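Local coordinates for protein tryparedoxin II (Crithidia fasciculata, PDB 1I5G) that probably carries reducing equivalents from trypanothione to downstream acceptor proteins as a thioredoxin-like dithiol-disulfide oxidoreductase, at residues F35-C40 / S69-A74; P41-F46 / K107-L112. The protein carries 1 engineered substitution. All blocks are in the same frame, centred on the assembly; numbering follows the deposited sequence.

Interaction 1. Residues F35-C40 / S69-A74. With TS5 (glutathionylspermidine), chain C.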
ATOM      1  N   PHE A  35      -2.821  -2.982  -3.398  1.00  2.05           N
ATOM      2  CA  PHE A  35      -3.942  -3.916  -3.489  1.00  2.50           C
ATOM      3  C   PHE A  35      -3.407  -5.249  -3.958  1.00  2.27           C
ATOM      4  O   PHE A  35      -2.849  -5.352  -5.072  1.00  2.59           O
ATOM      5  CB  PHE A  35      -4.987  -3.337  -4.459  1.00  2.37           C
ATOM      6  CG  PHE A  35      -5.606  -2.049  -3.936  1.00  3.04           C
ATOM      7  CD1 PHE A  35      -4.957  -0.842  -4.084  1.00  2.91           C
ATOM      8  CD2 PHE A  35      -6.843  -2.051  -3.296  1.00  3.62           C
ATOM      9  CE1 PHE A  35      -5.527   0.330  -3.593  1.00  3.29           C
ATOM     10  CE2 PHE A  35      -7.398  -0.905  -2.813  1.00  4.46           C
ATOM     11  CZ  PHE A  35      -6.739   0.263  -2.967  1.00  3.77           C
ATOM     12  N   SER A  36      -3.556  -6.272  -3.122  1.00  2.73           N
ATOM     13  CA  SER A  36      -2.945  -7.567  -3.406  1.00  2.56           C
ATOM     14  C   SER A  36      -3.600  -8.648  -2.548  1.00  2.99           C
ATOM     15  O   SER A  36      -4.346  -8.330  -1.612  1.00  3.01           O
ATOM     16  CB  SER A  36      -1.469  -7.447  -2.998  1.00  3.46           C
ATOM     17  OG  SER A  36      -0.659  -8.497  -3.494  1.00  5.07           O
ATOM     18  N   ALA A  37      -3.313  -9.908  -2.825  1.00  2.94           N
ATOM     19  CA  ALA A  37      -3.823 -11.038  -2.066  1.00  2.67           C
ATOM     20  C   ALA A  37      -3.048 -12.294  -2.414  1.00  4.34           C
ATOM     21  O   ALA A  37      -2.548 -12.419  -3.528  1.00  6.29           O
ATOM     22  CB  ALA A  37      -5.307 -11.305  -2.330  1.00  3.62           C
ATOM     23  N   SER A  38      -2.963 -13.206  -1.450  1.00  5.00           N
ATOM     24  CA  SER A  38      -2.182 -14.403  -1.703  1.00  7.13           C
ATOM     25  C   SER A  38      -2.888 -15.354  -2.663  1.00  6.88           C
ATOM     26  O   SER A  38      -2.199 -16.202  -3.253  1.00  8.06           O
ATOM     27  CB  SER A  38      -1.776 -15.092  -0.411  1.00  8.54           C
ATOM     28  OG  SER A  38      -2.924 -15.648   0.145  1.00  9.59           O
ATOM     29  N   TRP A  39      -4.195 -15.285  -2.882  1.00  4.87           N
ATOM     30  CA  TRP A  39      -4.852 -16.201  -3.822  1.00  5.37           C
ATOM     31  C   TRP A  39      -4.499 -15.827  -5.250  1.00  5.91           C
ATOM     32  O   TRP A  39      -4.782 -16.636  -6.134  1.00  7.37           O
ATOM     33  CB  TRP A  39      -6.354 -16.137  -3.634  1.00  5.39           C
ATOM     34  CG  TRP A  39      -7.024 -14.825  -3.894  1.00  5.19           C
ATOM     35  CD1 TRP A  39      -7.388 -13.880  -2.974  1.00  3.99           C
ATOM     36  CD2 TRP A  39      -7.453 -14.272  -5.148  1.00  5.01           C
ATOM     37  NE1 TRP A  39      -7.982 -12.797  -3.570  1.00  5.38           N
ATOM     38  CE2 TRP A  39      -8.044 -13.009  -4.920  1.00  5.83           C
ATOM     39  CE3 TRP A  39      -7.406 -14.716  -6.478  1.00  5.62           C
ATOM     40  CZ2 TRP A  39      -8.568 -12.218  -5.923  1.00  5.68           C
ATOM     41  CZ3 TRP A  39      -7.940 -13.890  -7.468  1.00  5.96           C
ATOM     42  CH2 TRP A  39      -8.512 -12.684  -7.191  1.00  5.88           C
ATOM     43  N   CYS A  40      -3.917 -14.677  -5.541  1.00  5.60           N
ATOM     44  CA  CYS A  40      -3.609 -14.221  -6.889  1.00  5.25           C
ATOM     45  C   CYS A  40      -2.138 -14.426  -7.217  1.00  6.64           C
ATOM     46  O   CYS A  40      -1.269 -13.748  -6.687  1.00  6.44           O
ATOM     47  CB  CYS A  40      -3.972 -12.743  -6.996  1.00  7.27           C
ATOM     48  SG  CYS A  40      -3.780 -11.999  -8.654  1.00 10.47           S
ATOM     49  N   SER A  69      -5.790  -5.446   1.544  1.00  2.29           N
ATOM     50  CA  SER A  69      -5.856  -6.872   1.224  1.00  2.37           C
ATOM     51  C   SER A  69      -7.152  -7.352   0.629  1.00  3.25           C
ATOM     52  O   SER A  69      -8.221  -7.138   1.186  1.00  2.66           O
ATOM     53  CB  SER A  69      -5.602  -7.666   2.510  1.00  3.34           C
ATOM     54  OG  SER A  69      -5.946  -9.033   2.361  1.00  3.56           O
ATOM     55  N   TRP A  70      -7.048  -8.040  -0.497  1.00  2.75           N
ATOM     56  CA  TRP A  70      -8.169  -8.784  -1.037  1.00  3.72           C
ATOM     57  C   TRP A  70      -8.073 -10.244  -0.633  1.00  4.28           C
ATOM     58  O   TRP A  70      -8.609 -11.118  -1.318  1.00  3.76           O
ATOM     59  CB  TRP A  70      -8.203  -8.677  -2.558  1.00  3.20           C
ATOM     60  CG  TRP A  70      -8.687  -7.395  -3.159  1.00  2.54           C
ATOM     61  CD1 TRP A  70      -8.936  -6.192  -2.557  1.00  2.88           C
ATOM     62  CD2 TRP A  70      -9.023  -7.200  -4.543  1.00  2.87           C
ATOM     63  NE1 TRP A  70      -9.381  -5.267  -3.470  1.00  3.31           N
ATOM     64  CE2 TRP A  70      -9.443  -5.867  -4.698  1.00  3.90           C
ATOM     65  CE3 TRP A  70      -9.010  -8.023  -5.676  1.00  3.09           C
ATOM     66  CZ2 TRP A  70      -9.841  -5.348  -5.915  1.00  4.53           C
ATOM     67  CZ3 TRP A  70      -9.402  -7.497  -6.886  1.00  3.83           C
ATOM     68  CH2 TRP A  70      -9.822  -6.174  -6.992  1.00  5.02           C
ATOM     69  N   ASP A  71      -7.434 -10.590   0.469  1.00  3.45           N
ATOM     70  CA  ASP A  71      -7.292 -11.979   0.864  1.00  4.03           C
ATOM     71  C   ASP A  71      -8.636 -12.572   1.268  1.00  5.73           C
ATOM     72  O   ASP A  71      -9.597 -11.895   1.633  1.00  6.07           O
ATOM     73  CB  ASP A  71      -6.276 -12.064   2.011  1.00  3.84           C
ATOM     74  CG  ASP A  71      -4.857 -11.926   1.533  1.00  4.11           C
ATOM     75  OD1 ASP A  71      -4.360 -12.882   0.855  1.00  4.89           O
ATOM     76  OD2 ASP A  71      -4.202 -10.876   1.791  1.00  4.85           O
ATOM     77  N   GLU A  72      -8.669 -13.906   1.173  1.00  8.42           N
ATOM     78  CA  GLU A  72      -9.922 -14.655   1.365  1.00 11.69           C
ATOM     79  C   GLU A  72     -10.326 -14.852   2.828  1.00 11.09           C
ATOM     80  O   GLU A  72     -11.501 -15.044   3.162  1.00 14.30           O
ATOM     81  CB  GLU A  72      -9.774 -16.060   0.782  1.00 13.22           C
ATOM     82  CG  GLU A  72      -9.342 -16.129  -0.674  1.00 15.02           C
ATOM     83  CD  GLU A  72      -9.365 -17.525  -1.267  1.00 15.95           C
ATOM     84  OE1 GLU A  72     -10.478 -17.929  -1.687  1.00 18.53           O
ATOM     85  OE2 GLU A  72      -8.297 -18.178  -1.296  1.00 16.84           O
ATOM     86  N   SER A  73      -9.364 -14.832   3.722  1.00  9.57           N
ATOM     87  CA  SER A  73      -9.616 -15.126   5.122  1.00  9.44           C
ATOM     88  C   SER A  73      -8.582 -14.411   5.963  1.00  8.39           C
ATOM     89  O   SER A  73      -7.513 -13.969   5.507  1.00  7.38           O
ATOM     90  CB  SER A  73      -9.475 -16.621   5.463  1.00  9.74           C
ATOM     91  OG  SER A  73      -8.135 -17.065   5.337  1.00 11.01           O
ATOM     92  N   ALA A  74      -8.899 -14.314   7.244  1.00  8.56           N
ATOM     93  CA  ALA A  74      -8.072 -13.699   8.245  1.00  7.89           C
ATOM     94  C   ALA A  74      -6.759 -14.452   8.294  1.00  7.64           C
ATOM     95  O   ALA A  74      -5.707 -13.879   8.421  1.00  6.44           O
ATOM     96  CB  ALA A  74      -8.740 -13.778   9.626  1.00  7.99           C
TER
HETATM   97  N1  TS5 C 401      -2.059  -9.617 -15.859  1.00 10.83           N
HETATM   98  CA1 TS5 C 401      -2.670  -8.593 -14.981  1.00 10.18           C
HETATM   99  C1  TS5 C 401      -1.649  -8.055 -14.015  1.00 10.14           C
HETATM  100  OE1 TS5 C 401      -1.851  -6.957 -13.448  1.00 12.30           O
HETATM  101  OE2 TS5 C 401      -0.619  -8.739 -13.790  1.00 10.33           O
HETATM  102  CB1 TS5 C 401      -3.858  -9.100 -14.160  1.00  9.43           C
HETATM  103  CG1 TS5 C 401      -3.442 -10.055 -13.047  1.00  8.16           C
HETATM  104  CD1 TS5 C 401      -4.664 -10.856 -12.701  1.00  7.50           C
HETATM  105  O1  TS5 C 401      -5.153 -11.821 -13.438  1.00  9.29           O
HETATM  106  N2  TS5 C 401      -5.288 -10.600 -11.553  1.00  6.24           N
HETATM  107  CA2 TS5 C 401      -6.596 -11.047 -11.186  1.00  5.30           C
HETATM  108  C2  TS5 C 401      -7.591  -9.959 -10.852  1.00  6.42           C
HETATM  109  O2  TS5 C 401      -7.251  -8.882 -10.125  1.00  8.94           O
HETATM  110  CB2 TS5 C 401      -6.447 -11.872  -9.907  1.00  4.86           C
HETATM  111  SG2 TS5 C 401      -5.084 -13.065  -9.891  1.00  7.81           S
HETATM  112  N3  TS5 C 401      -8.800 -10.292 -11.339  1.00  5.46           N
HETATM  113  CA3 TS5 C 401      -9.940  -9.495 -10.935  1.00  7.37           C
HETATM  114  C3  TS5 C 401     -10.614  -8.809 -12.096  1.00  8.60           C
HETATM  115  O3  TS5 C 401      -9.817  -8.372 -13.042  1.00  9.81           O
HETATM  116  N1' TS5 C 401     -11.916  -8.615 -12.252  1.00  9.52           N
HETATM  117  C1' TS5 C 401     -12.407  -7.576 -13.123  1.00 13.19           C
HETATM  118  C2' TS5 C 401     -13.224  -8.287 -14.187  1.00 14.88           C
HETATM  119  N2' TS5 C 401     -14.678  -7.901 -16.176  1.00 18.43           N
HETATM  120  C3' TS5 C 401     -14.016  -7.286 -15.031  1.00 16.51           C
HETATM  121  C4' TS5 C 401     -15.424  -6.976 -17.019  1.00 20.62           C
HETATM  122  C5' TS5 C 401     -16.520  -7.624 -17.871  1.00 22.54           C
HETATM  123  C6' TS5 C 401     -17.406  -6.619 -18.607  1.00 23.64           C
HETATM  124  C7' TS5 C 401     -18.043  -7.188 -19.873  1.00 24.23           C
HETATM  125  N3' TS5 C 401     -18.959  -6.308 -20.591  1.00 25.32           N

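Interaction 2. Residues P41-F46 / K107-L112. Engineered in segment 41-46: Ser43 (natural residue Cys). With TS5 (glutathionylspermidine), chain C.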
ATOM      1  N   PRO A  41      -1.828 -15.379  -8.091  1.00  7.60           N
ATOM      2  CA  PRO A  41      -0.422 -15.598  -8.452  1.00  6.53           C
ATOM      3  C   PRO A  41       0.294 -14.371  -8.952  1.00  8.12           C
ATOM      4  O   PRO A  41       1.394 -14.086  -8.474  1.00  7.58           O
ATOM      5  CB  PRO A  41      -0.425 -16.773  -9.435  1.00  8.25           C
ATOM      6  CG  PRO A  41      -1.702 -17.405  -9.200  1.00  8.28           C
ATOM      7  CD  PRO A  41      -2.719 -16.336  -8.778  1.00  9.11           C
ATOM      8  N   PRO A  42      -0.260 -13.599  -9.889  1.00  9.04           N
ATOM      9  CA  PRO A  42       0.462 -12.399 -10.305  1.00 10.66           C
ATOM     10  C   PRO A  42       0.845 -11.411  -9.206  1.00  8.90           C
ATOM     11  O   PRO A  42       1.863 -10.732  -9.163  1.00  9.75           O
ATOM     12  CB  PRO A  42      -0.487 -11.795 -11.352  1.00 11.43           C
ATOM     13  CG  PRO A  42      -1.305 -12.875 -11.822  1.00 12.32           C
ATOM     14  CD  PRO A  42      -1.517 -13.786 -10.637  1.00 10.72           C
ATOM     15  N   SER A  43      -0.046 -11.327  -8.217  1.00  8.57           N
ATOM     16  CA  SER A  43       0.181 -10.481  -7.041  1.00  9.62           C
ATOM     17  C   SER A  43       1.276 -10.947  -6.115  1.00  9.18           C
ATOM     18  O   SER A  43       2.142 -10.236  -5.625  1.00  8.29           O
ATOM     19  CB  SER A  43      -0.999 -10.439  -6.081  1.00 12.00           C
ATOM     20  OG  SER A  43      -1.851  -9.441  -6.485  1.00 12.59           O
ATOM     21  N   ARG A  44       1.194 -12.243  -5.845  1.00  7.98           N
ATOM     22  CA  ARG A  44       2.268 -12.882  -5.123  1.00  9.09           C
ATOM     23  C   ARG A  44       3.624 -12.718  -5.816  1.00  9.92           C
ATOM     24  O   ARG A  44       4.651 -12.603  -5.157  1.00 10.06           O
ATOM     25  CB  ARG A  44       2.035 -14.385  -5.007  1.00 11.15           C
ATOM     26  CG  ARG A  44       0.892 -14.736  -4.103  1.00 11.81           C
ATOM     27  CD  ARG A  44       0.969 -16.201  -3.609  1.00 12.75           C
ATOM     28  NE  ARG A  44       1.342 -17.088  -4.708  1.00 13.75           N
ATOM     29  CZ  ARG A  44       0.473 -17.808  -5.413  1.00 13.89           C
ATOM     30  NH1 ARG A  44      -0.841 -17.788  -5.166  1.00 14.19           N
ATOM     31  NH2 ARG A  44       0.918 -18.587  -6.393  1.00 13.45           N
ATOM     32  N   ALA A  45       3.642 -12.764  -7.144  1.00  9.07           N
ATOM     33  CA  ALA A  45       4.894 -12.640  -7.884  1.00  9.79           C
ATOM     34  C   ALA A  45       5.399 -11.212  -7.945  1.00 10.51           C
ATOM     35  O   ALA A  45       6.570 -10.936  -8.174  1.00 12.87           O
ATOM     36  CB  ALA A  45       4.653 -13.149  -9.277  1.00 10.61           C
ATOM     37  N   PHE A  46       4.519 -10.232  -7.763  1.00  8.11           N
ATOM     38  CA  PHE A  46       4.946  -8.827  -7.761  1.00  8.26           C
ATOM     39  C   PHE A  46       5.461  -8.393  -6.390  1.00  6.42           C
ATOM     40  O   PHE A  46       6.356  -7.550  -6.308  1.00  8.38           O
ATOM     41  CB  PHE A  46       3.830  -7.860  -8.210  1.00  6.24           C
ATOM     42  CG  PHE A  46       4.147  -6.395  -8.026  1.00  5.55           C
ATOM     43  CD1 PHE A  46       5.121  -5.771  -8.810  1.00  6.28           C
ATOM     44  CD2 PHE A  46       3.491  -5.593  -7.100  1.00  5.19           C
ATOM     45  CE1 PHE A  46       5.425  -4.428  -8.656  1.00  6.26           C
ATOM     46  CE2 PHE A  46       3.792  -4.268  -6.946  1.00  4.33           C
ATOM     47  CZ  PHE A  46       4.767  -3.671  -7.723  1.00  6.04           C
ATOM     48  N   LYS A 107      -9.734  -2.321 -10.151  1.00  6.54           N
ATOM     49  CA  LYS A 107     -10.540  -3.396 -10.733  1.00  8.24           C
ATOM     50  C   LYS A 107      -9.802  -4.723 -10.777  1.00  6.26           C
ATOM     51  O   LYS A 107     -10.404  -5.790 -10.889  1.00  6.83           O
ATOM     52  CB  LYS A 107     -11.038  -3.057 -12.137  1.00 11.30           C
ATOM     53  CG  LYS A 107     -11.704  -1.676 -12.235  1.00 13.48           C
ATOM     54  CD  LYS A 107     -13.104  -1.667 -11.643  1.00 16.74           C
ATOM     55  CE  LYS A 107     -13.816  -0.332 -11.887  1.00 18.68           C
ATOM     56  NZ  LYS A 107     -15.205  -0.407 -11.352  1.00 21.42           N
ATOM     57  N   SER A 108      -8.482  -4.662 -10.691  1.00  4.47           N
ATOM     58  CA  SER A 108      -7.594  -5.790 -10.726  1.00  4.98           C
ATOM     59  C   SER A 108      -6.448  -5.668  -9.743  1.00  4.40           C
ATOM     60  O   SER A 108      -6.167  -4.557  -9.310  1.00  3.75           O
ATOM     61  CB  SER A 108      -7.045  -6.099 -12.118  1.00  5.48           C
ATOM     62  OG  SER A 108      -6.205  -5.048 -12.534  1.00  7.68           O
ATOM     63  N   ILE A 109      -5.793  -6.757  -9.399  1.00  3.40           N
ATOM     64  CA  ILE A 109      -4.610  -6.840  -8.561  1.00  3.00           C
ATOM     65  C   ILE A 109      -3.530  -7.612  -9.311  1.00  3.48           C
ATOM     66  O   ILE A 109      -3.857  -8.487 -10.110  1.00  4.31           O
ATOM     67  CB  ILE A 109      -4.906  -7.433  -7.185  1.00  3.40           C
ATOM     68  CG1 ILE A 109      -5.523  -8.833  -7.259  1.00  3.03           C
ATOM     69  CG2 ILE A 109      -5.813  -6.476  -6.402  1.00  3.81           C
ATOM     70  CD1 ILE A 109      -5.548  -9.522  -5.894  1.00  3.87           C
ATOM     71  N   PRO A 110      -2.256  -7.315  -9.077  1.00  4.16           N
ATOM     72  CA  PRO A 110      -1.806  -6.266  -8.153  1.00  4.24           C
ATOM     73  C   PRO A 110      -1.929  -4.866  -8.720  1.00  3.52           C
ATOM     74  O   PRO A 110      -1.714  -4.653  -9.928  1.00  5.46           O
ATOM     75  CB  PRO A 110      -0.315  -6.569  -8.005  1.00  4.74           C
ATOM     76  CG  PRO A 110       0.051  -7.244  -9.299  1.00  4.93           C
ATOM     77  CD  PRO A 110      -1.151  -8.040  -9.733  1.00  4.81           C
ATOM     78  N   THR A 111      -2.265  -3.925  -7.830  1.00  3.53           N
ATOM     79  CA  THR A 111      -2.397  -2.501  -8.176  1.00  3.51           C
ATOM     80  C   THR A 111      -1.726  -1.706  -7.068  1.00  3.58           C
ATOM     81  O   THR A 111      -1.842  -2.012  -5.886  1.00  3.97           O
ATOM     82  CB  THR A 111      -3.870  -2.021  -8.317  1.00  4.37           C
ATOM     83  OG1 THR A 111      -4.484  -2.624  -9.462  1.00  7.10           O
ATOM     84  CG2 THR A 111      -4.000  -0.541  -8.594  1.00  6.08           C
ATOM     85  N   LEU A 112      -1.017  -0.645  -7.433  1.00  2.89           N
ATOM     86  CA  LEU A 112      -0.256   0.184  -6.508  1.00  2.80           C
ATOM     87  C   LEU A 112      -0.496   1.641  -6.818  1.00  2.94           C
ATOM     88  O   LEU A 112      -0.110   2.130  -7.893  1.00  4.53           O
ATOM     89  CB  LEU A 112       1.230  -0.191  -6.607  1.00  3.07           C
ATOM     90  CG  LEU A 112       2.165   0.323  -5.517  1.00  3.38           C
ATOM     91  CD1 LEU A 112       1.846  -0.225  -4.171  1.00  3.19           C
ATOM     92  CD2 LEU A 112       3.580  -0.076  -5.950  1.00  4.54           C
TER
HETATM   93  N1  TS5 C 401      -2.059  -9.617 -15.859  1.00 10.83           N
HETATM   94  CA1 TS5 C 401      -2.670  -8.593 -14.981  1.00 10.18           C
HETATM   95  C1  TS5 C 401      -1.649  -8.055 -14.015  1.00 10.14           C
HETATM   96  OE1 TS5 C 401      -1.851  -6.957 -13.448  1.00 12.30           O
HETATM   97  OE2 TS5 C 401      -0.619  -8.739 -13.790  1.00 10.33           O
HETATM   98  CB1 TS5 C 401      -3.858  -9.100 -14.160  1.00  9.43           C
HETATM   99  CG1 TS5 C 401      -3.442 -10.055 -13.047  1.00  8.16           C
HETATM  100  CD1 TS5 C 401      -4.664 -10.856 -12.701  1.00  7.50           C
HETATM  101  O1  TS5 C 401      -5.153 -11.821 -13.438  1.00  9.29           O
HETATM  102  N2  TS5 C 401      -5.288 -10.600 -11.553  1.00  6.24           N
HETATM  103  CA2 TS5 C 401      -6.596 -11.047 -11.186  1.00  5.30           C
HETATM  104  C2  TS5 C 401      -7.591  -9.959 -10.852  1.00  6.42           C
HETATM  105  O2  TS5 C 401      -7.251  -8.882 -10.125  1.00  8.94           O
HETATM  106  CB2 TS5 C 401      -6.447 -11.872  -9.907  1.00  4.86           C
HETATM  107  SG2 TS5 C 401      -5.084 -13.065  -9.891  1.00  7.81           S
HETATM  108  N3  TS5 C 401      -8.800 -10.292 -11.339  1.00  5.46           N
HETATM  109  CA3 TS5 C 401      -9.940  -9.495 -10.935  1.00  7.37           C
HETATM  110  C3  TS5 C 401     -10.614  -8.809 -12.096  1.00  8.60           C
HETATM  111  O3  TS5 C 401      -9.817  -8.372 -13.042  1.00  9.81           O
HETATM  112  N1' TS5 C 401     -11.916  -8.615 -12.252  1.00  9.52           N
HETATM  113  C1' TS5 C 401     -12.407  -7.576 -13.123  1.00 13.19           C
HETATM  114  C2' TS5 C 401     -13.224  -8.287 -14.187  1.00 14.88           C
HETATM  115  N2' TS5 C 401     -14.678  -7.901 -16.176  1.00 18.43           N
HETATM  116  C3' TS5 C 401     -14.016  -7.286 -15.031  1.00 16.51           C
HETATM  117  C4' TS5 C 401     -15.424  -6.976 -17.019  1.00 20.62           C
HETATM  118  C5' TS5 C 401     -16.520  -7.624 -17.871  1.00 22.54           C
HETATM  119  C6' TS5 C 401     -17.406  -6.619 -18.607  1.00 23.64           C
HETATM  120  C7' TS5 C 401     -18.043  -7.188 -19.873  1.00 24.23           C
HETATM  121  N3' TS5 C 401     -18.959  -6.308 -20.591  1.00 25.32           N

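Interaction 1. Residues F35-C40 / S69-A74
Asp71 reaches back to the turn after strand 30-36 and takes the backbone N-H of Ser38 on its OD1, with N and OD1 2.7 Å apart and the bond almost straight (174°). The donor comes from the syn side, somewhat out of the carboxylate plane. The other oxygen, OD2, accepts from Ser69 OG at 2.6 Å on its anti side, and that same OG accepts the backbone N-H of Asp71 in an ST turn, so both carboxylate oxygens are held. Replacing this aspartate by an alanine would probably leave the Ser38 N-H and the Ser69 hydroxyl without their acceptor and loosen the hold of the loop on the turn. This is the tight half of the contact: Ala37 CB presses on the carbonyl carbon of Trp70 at 3.4 Å, and Trp70 N donates to Ser36 O where the parallel strands 30-36 and 63-69 end. In this thioredoxin fold the strand end leads through a type I turn, Ala37 to Cys40, into the active-site motif, WCPPC in the natural protein, whose second cysteine is here the engineered Ser43; Cys40 SG is joined to SG2 of glutathionylspermidine in a mixed disulfide. On the solvent side Trp39, its CG wedged between backbone N and carbonyl carbon (chi1 62°), keeps one hydrogen bond, NE1 to Trp70 O at 2.9 Å, in the indole plane but from above the carbonyl plane. Its other approaches are looser: CZ2 lies 4.2 Å from Trp70 CE3, and the exposed Glu72 crosses it at about a right angle, OE2 3.7 Å from Trp39 CB. Trp70 NE1 is hydrogen-bonded to Thr101 OG1.

Interaction 2. Residues P41-F46 / K107-L112
The Phe46 ring meets Leu112 at its edge, CZ lying 4.2 Å from Leu112 CD2 near the ring plane, while Pro110 CB approaches the same ring obliquely at CD2. With CG anti to the backbone N (chi1 171°), the phenyl group extends from helix 41-57 toward the start of strand 111-116. Pro110 is the cis-proline of the thioredoxin fold, facing the first turn of the active-site helix, and its pyrrolidine fills the angle between Pro42, Ser43 and Phe46. Its CG sits 4.0 Å from Phe46 CB and its CD 4.1 Å from Pro42 CB. Ser43, an engineered replacement for the natural cysteine, brings OG to 3.6 Å from Pro110 CB and also against Ile109; the proline nitrogen nearby has no hydrogen to offer it. Arg128 and Val131 of helix 127-133 pack on Phe46, adding to this buried cluster. The cis peptide bond follows Ile109, whose backbone pairs with glutathionylspermidine in both directions, much as a β-strand would. The ligand N2 donates to Ile109 O at 2.9 Å, and Ile109 N donates to the ligand O2 at 2.7 Å, with an angle of 160° at the hydrogen.

In the fold
The centres of the two interactions are 10 Å apart, at the C-terminal end of strand 30-36 and on the same side of the centre of the chain, within the single thioredoxin-like domain. Strand 30-36 leads through the turn at 37-40 into helix 41-57 of interaction 2, and strand 111-116 is its antiparallel neighbour, tied to it by the backbone of Phe35 and Thr111. Along the chain the segments alternate: 35-40, 41-46, 69-74, 107-112. Arg44 NH1 reaches Ser38 O, and Ile109 packs against Phe35 and Trp70, coupling the two contacts directly. Both touch the bound glutathionylspermidine, interaction 1 supplying the disulfide partner and interaction 2 the backbone pairing, with Arg128 adding a hydrogen bond, consistent with a shared site for trypanothione recognition.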